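Local coordinates for peptide ABC transporter, peptide-binding protein (Thermus thermophilus, PDB 2D5W) that binds oligopeptides, here a pentapeptide, and probably delivers them to an ABC transporter for uptake into the cell, at residues Q30-K33 / S34-Q38; Q200-R204 / G205-Y209. All coordinates share one frame; numbering follows the deposited sequence.

Interaction 1 (30-33 with 34-38) comes first along the chain, in the opening turns of helix 31-40, close to the centre of the molecule and to the bound peptide. Interaction 2 (200-204 with 205-209) follows much later, where helix 199-203 ends and the chain runs on toward strand 213-219, about 24 Å from the chain centre. The two centres lie about 17 Å apart, and their nearest atoms, at about 7 Å, do not touch. Both border the same mixed sheet: helix 31-40 packs on strand 246-251, the loop 205-209 on edge strand 213-219. One contact thus lies beside the ligand and the other beside an outermost strand of that sheet.

Interaction 1. Residues Q30-K33 / S34-Q38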
loop_
_atom_site.group_PDB
_atom_site.type_symbol
_atom_site.label_atom_id
_atom_site.label_comp_id
_atom_site.label_asym_id
_atom_site.label_seq_id
_atom_site.Cartn_x
_atom_site.Cartn_y
_atom_site.Cartn_z
ATOM N N GLN A 30 -3.495 3.736 -2.876
ATOM C CA GLN A 30 -4.436 3.012 -2.024
ATOM C C GLN A 30 -4.396 1.518 -2.291
ATOM O O GLN A 30 -4.349 1.082 -3.444
ATOM C CB GLN A 30 -5.865 3.471 -2.298
ATOM C CG GLN A 30 -6.241 4.834 -1.777
ATOM C CD GLN A 30 -7.500 5.330 -2.449
ATOM O OE1 GLN A 30 -7.478 5.721 -3.617
ATOM N NE2 GLN A 30 -8.614 5.292 -1.730
ATOM N N ALA A 31 -4.443 0.732 -1.224
ATOM C CA ALA A 31 -4.463 -0.713 -1.361
ATOM C C ALA A 31 -5.683 -1.148 -2.178
ATOM O O ALA A 31 -5.584 -2.055 -3.003
ATOM C CB ALA A 31 -4.495 -1.370 0.016
ATOM N N ILE A 32 -6.829 -0.502 -1.973
ATOM C CA ILE A 32 -8.023 -0.903 -2.712
ATOM C C ILE A 32 -7.845 -0.678 -4.212
ATOM O O ILE A 32 -8.313 -1.479 -5.026
ATOM C CB ILE A 32 -9.313 -0.178 -2.185
ATOM C CG1 ILE A 32 -10.548 -0.687 -2.943
ATOM C CG2 ILE A 32 -9.186 1.331 -2.331
ATOM C CD1 ILE A 32 -10.800 -2.176 -2.814
ATOM N N LYS A 33 -7.157 0.398 -4.579
ATOM C CA LYS A 33 -6.900 0.695 -5.985
ATOM C C LYS A 33 -6.036 -0.411 -6.609
ATOM O O LYS A 33 -6.332 -0.907 -7.694
ATOM C CB LYS A 33 -6.209 2.056 -6.092
ATOM C CG LYS A 33 -5.787 2.482 -7.493
ATOM C CD LYS A 33 -5.283 3.921 -7.447
ATOM C CE LYS A 33 -4.663 4.380 -8.754
ATOM N NZ LYS A 33 -3.218 4.030 -8.843
ATOM N N SER A 34 -4.978 -0.809 -5.914
ATOM C CA SER A 34 -4.109 -1.860 -6.422
ATOM C C SER A 34 -4.825 -3.201 -6.536
ATOM O O SER A 34 -4.619 -3.940 -7.496
ATOM C CB SER A 34 -2.880 -2.005 -5.530
ATOM O OG SER A 34 -1.951 -0.970 -5.796
ATOM N N GLU A 35 -5.665 -3.523 -5.562
ATOM C CA GLU A 35 -6.388 -4.789 -5.603
ATOM C C GLU A 35 -7.310 -4.846 -6.817
ATOM O O GLU A 35 -7.308 -5.821 -7.567
ATOM C CB GLU A 35 -7.211 -4.970 -4.332
ATOM C CG GLU A 35 -7.887 -6.324 -4.245
ATOM C CD GLU A 35 -8.844 -6.404 -3.080
ATOM O OE1 GLU A 35 -10.023 -6.035 -3.254
ATOM O OE2 GLU A 35 -8.412 -6.819 -1.987
ATOM N N ILE A 36 -8.099 -3.796 -7.010
ATOM C CA ILE A 36 -9.019 -3.736 -8.133
ATOM C C ILE A 36 -8.268 -3.802 -9.454
ATOM O O ILE A 36 -8.694 -4.478 -10.393
ATOM C CB ILE A 36 -9.857 -2.440 -8.082
ATOM C CG1 ILE A 36 -10.833 -2.516 -6.910
ATOM C CG2 ILE A 36 -10.609 -2.232 -9.396
ATOM C CD1 ILE A 36 -11.601 -1.242 -6.666
ATOM N N GLU A 37 -7.134 -3.117 -9.526
ATOM C CA GLU A 37 -6.380 -3.108 -10.765
ATOM C C GLU A 37 -5.808 -4.454 -11.180
ATOM O O GLU A 37 -5.432 -4.625 -12.335
ATOM C CB GLU A 37 -5.306 -2.024 -10.714
ATOM C CG GLU A 37 -5.936 -0.643 -10.839
ATOM C CD GLU A 37 -4.936 0.482 -10.881
ATOM O OE1 GLU A 37 -5.370 1.642 -11.063
ATOM O OE2 GLU A 37 -3.727 0.215 -10.729
ATOM N N GLN A 38 -5.746 -5.419 -10.265
ATOM C CA GLN A 38 -5.259 -6.742 -10.652
ATOM C C GLN A 38 -6.231 -7.325 -11.675
ATOM O O GLN A 38 -5.829 -8.050 -12.587
ATOM C CB GLN A 38 -5.211 -7.689 -9.463
ATOM C CG GLN A 38 -4.221 -7.344 -8.390
ATOM C CD GLN A 38 -4.344 -8.322 -7.253
ATOM O OE1 GLN A 38 -3.471 -9.163 -7.038
ATOM N NE2 GLN A 38 -5.454 -8.243 -6.536
HETATM O O HOH W 1 -2.640 1.409 -8.079
#
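K33 runs its aliphatic chain across the carboxylate of E37 one helical turn on, with CG of K33 3.7 Å from OE1 of E37 and CE of K33 equally near. The lysine leaves the helix with CG anti to the backbone N (chi1 176°), stays extended to CE and bends only at chi4, which leaves NZ of K33 3.9 Å from OE1 of E37, a long salt bridge. Water 1 bridges the two groups: it accepts from NZ of K33 at 2.8 Å and donates to the other carboxylate oxygen, OE2 of E37. NZ is also gripped by the carboxylate of D22 and the carbonyl of S28, while E37 OE1 accepts from the backbone N of A20, tying the helix to the preceding loop. Shortening E37 to an alanine is likely to leave the A20 N-H without this acceptor, and K33 without the water bridge and the long salt bridge, relying on D22 for its acidic partner.

On another face, I32 and I36 meet at a slant, CG1 of I32 3.9 Å from CD1 of I36, and both rest on Y249. E35 brings OE1 to 4.0 Å from CD1 of I32; its carboxylate is held by the hydroxyls of Y249, S271 and S272. The backbone is regular: S34 N to Q30 O, at 3.2 Å, begins the i to i+4 bonds, with Q30 as N-cap residue, and I36 N to I32 O is nearly straight (171° at the hydrogen). A31 and S34 face the bound peptide, which hydrogen-bonds the A31 backbone. Beside the ligand, K33 probably has its charge balanced by D22 and, more loosely, by E37, whereas the E35 carboxylate is stabilised by three hydroxyls.

Interaction 2. Residues Q200-R204 / G205-Y209; sequences QALNR and GAMVY
A Schellman motif ends helix 199-203: A206 N bonds back to A201 O at 3.0 Å and G205 N to L202 O, with G205 at positive phi (84°) as the C-prime residue. With no side chain, G205 avoids the steric conflict with R204 O that a CB would bring at this positive phi. The fold-back sets CB of A206 4.0 Å from CB of A201. L202 turns its CG anti to its own carbonyl carbon (chi1 -68°), and its CD2 then reaches CG of M207 at 3.7 Å, the two side chains running abreast. The same methyl meets the phenol oxygen of Y209, OH, at 3.6 Å. Water 2 links three polar groups: it donates to L202 O at 2.8 Å, accepts from M207 N and bonds Y209 OH at 2.7 Å, so the helix end, the loop and the tyrosine share one solvent molecule. Beyond the turn, L202 and Y209 both lie on L215 of strand 213-219 and N203 OD1 takes the backbone N-H of W218 in that strand, while M207 leans on M162 of helix 159-173 and the Y209 ring meets F41 just past helix 31-40.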
loop_
_atom_site.group_PDB
_atom_site.type_symbol
_atom_site.label_atom_id
_atom_site.label_comp_id
_atom_site.label_asym_id
_atom_site.label_seq_id
_atom_site.Cartn_x
_atom_site.Cartn_y
_atom_site.Cartn_z
ATOM N N GLN A 200 -15.297 10.122 -15.173
ATOM C CA GLN A 200 -15.850 10.543 -16.456
ATOM C C GLN A 200 -14.946 10.183 -17.629
ATOM O O GLN A 200 -15.424 9.733 -18.670
ATOM C CB GLN A 200 -16.161 12.050 -16.437
ATOM C CG GLN A 200 -14.963 12.968 -16.229
ATOM C CD GLN A 200 -14.239 13.304 -17.518
ATOM O OE1 GLN A 200 -13.178 13.926 -17.500
ATOM N NE2 GLN A 200 -14.814 12.902 -18.646
ATOM N N ALA A 201 -13.641 10.359 -17.460
ATOM C CA ALA A 201 -12.698 10.037 -18.526
ATOM C C ALA A 201 -12.724 8.544 -18.830
ATOM O O ALA A 201 -12.797 8.133 -19.990
ATOM C CB ALA A 201 -11.286 10.462 -18.130
ATOM N N LEU A 202 -12.672 7.732 -17.780
ATOM C CA LEU A 202 -12.674 6.287 -17.941
ATOM C C LEU A 202 -13.985 5.773 -18.522
ATOM O O LEU A 202 -13.984 4.863 -19.352
ATOM C CB LEU A 202 -12.384 5.607 -16.599
ATOM C CG LEU A 202 -10.955 5.840 -16.095
ATOM C CD1 LEU A 202 -10.830 5.361 -14.660
ATOM C CD2 LEU A 202 -9.960 5.130 -17.006
ATOM N N ASN A 203 -15.106 6.353 -18.100
ATOM C CA ASN A 203 -16.399 5.920 -18.613
ATOM C C ASN A 203 -16.539 6.246 -20.095
ATOM O O ASN A 203 -17.307 5.601 -20.804
ATOM C CB ASN A 203 -17.539 6.561 -17.819
ATOM C CG ASN A 203 -17.681 5.966 -16.431
ATOM O OD1 ASN A 203 -17.260 4.830 -16.184
ATOM N ND2 ASN A 203 -18.296 6.717 -15.522
ATOM N N ARG A 204 -15.784 7.239 -20.559
ATOM C CA ARG A 204 -15.804 7.637 -21.961
ATOM C C ARG A 204 -14.738 6.883 -22.764
ATOM O O ARG A 204 -14.476 7.211 -23.920
ATOM C CB ARG A 204 -15.604 9.153 -22.077
ATOM C CG ARG A 204 -16.852 9.965 -21.711
ATOM C CD ARG A 204 -16.508 11.334 -21.126
ATOM N NE ARG A 204 -15.791 12.218 -22.042
ATOM C CZ ARG A 204 -16.348 12.871 -23.057
ATOM N NH1 ARG A 204 -15.602 13.654 -23.827
ATOM N NH2 ARG A 204 -17.646 12.748 -23.304
ATOM N N GLY A 205 -14.119 5.882 -22.138
ATOM C CA GLY A 205 -13.124 5.061 -22.814
ATOM C C GLY A 205 -11.694 5.562 -22.878
ATOM O O GLY A 205 -10.957 5.208 -23.800
ATOM N N ALA A 206 -11.276 6.344 -21.890
ATOM C CA ALA A 206 -9.924 6.897 -21.882
ATOM C C ALA A 206 -8.802 5.868 -21.800
ATOM O O ALA A 206 -7.697 6.120 -22.279
ATOM C CB ALA A 206 -9.781 7.896 -20.737
ATOM N N MET A 207 -9.067 4.717 -21.191
ATOM C CA MET A 207 -8.037 3.695 -21.048
ATOM C C MET A 207 -8.392 2.356 -21.678
ATOM O O MET A 207 -9.540 2.113 -22.062
ATOM C CB MET A 207 -7.734 3.465 -19.561
ATOM C CG MET A 207 -6.857 4.527 -18.914
ATOM S SD MET A 207 -5.174 4.542 -19.590
ATOM C CE MET A 207 -4.454 3.112 -18.745
ATOM N N VAL A 208 -7.373 1.506 -21.805
ATOM C CA VAL A 208 -7.542 0.144 -22.291
ATOM C C VAL A 208 -6.952 -0.733 -21.191
ATOM O O VAL A 208 -6.181 -0.246 -20.352
ATOM C CB VAL A 208 -6.862 -0.118 -23.651
ATOM C CG1 VAL A 208 -7.573 0.695 -24.734
ATOM C CG2 VAL A 208 -5.388 0.209 -23.586
ATOM N N TYR A 209 -7.295 -2.015 -21.214
ATOM C CA TYR A 209 -6.933 -2.938 -20.150
ATOM C C TYR A 209 -6.216 -4.201 -20.594
ATOM O O TYR A 209 -6.509 -4.746 -21.650
ATOM C CB TYR A 209 -8.233 -3.263 -19.411
ATOM C CG TYR A 209 -8.954 -1.989 -19.010
ATOM C CD1 TYR A 209 -8.594 -1.310 -17.850
ATOM C CD2 TYR A 209 -9.902 -1.392 -19.850
ATOM C CE1 TYR A 209 -9.138 -0.078 -17.532
ATOM C CE2 TYR A 209 -10.455 -0.144 -19.539
ATOM C CZ TYR A 209 -10.061 0.505 -18.373
ATOM O OH TYR A 209 -10.565 1.743 -18.043
HETATM O O HOH W 2 -11.667 3.338 -19.992
#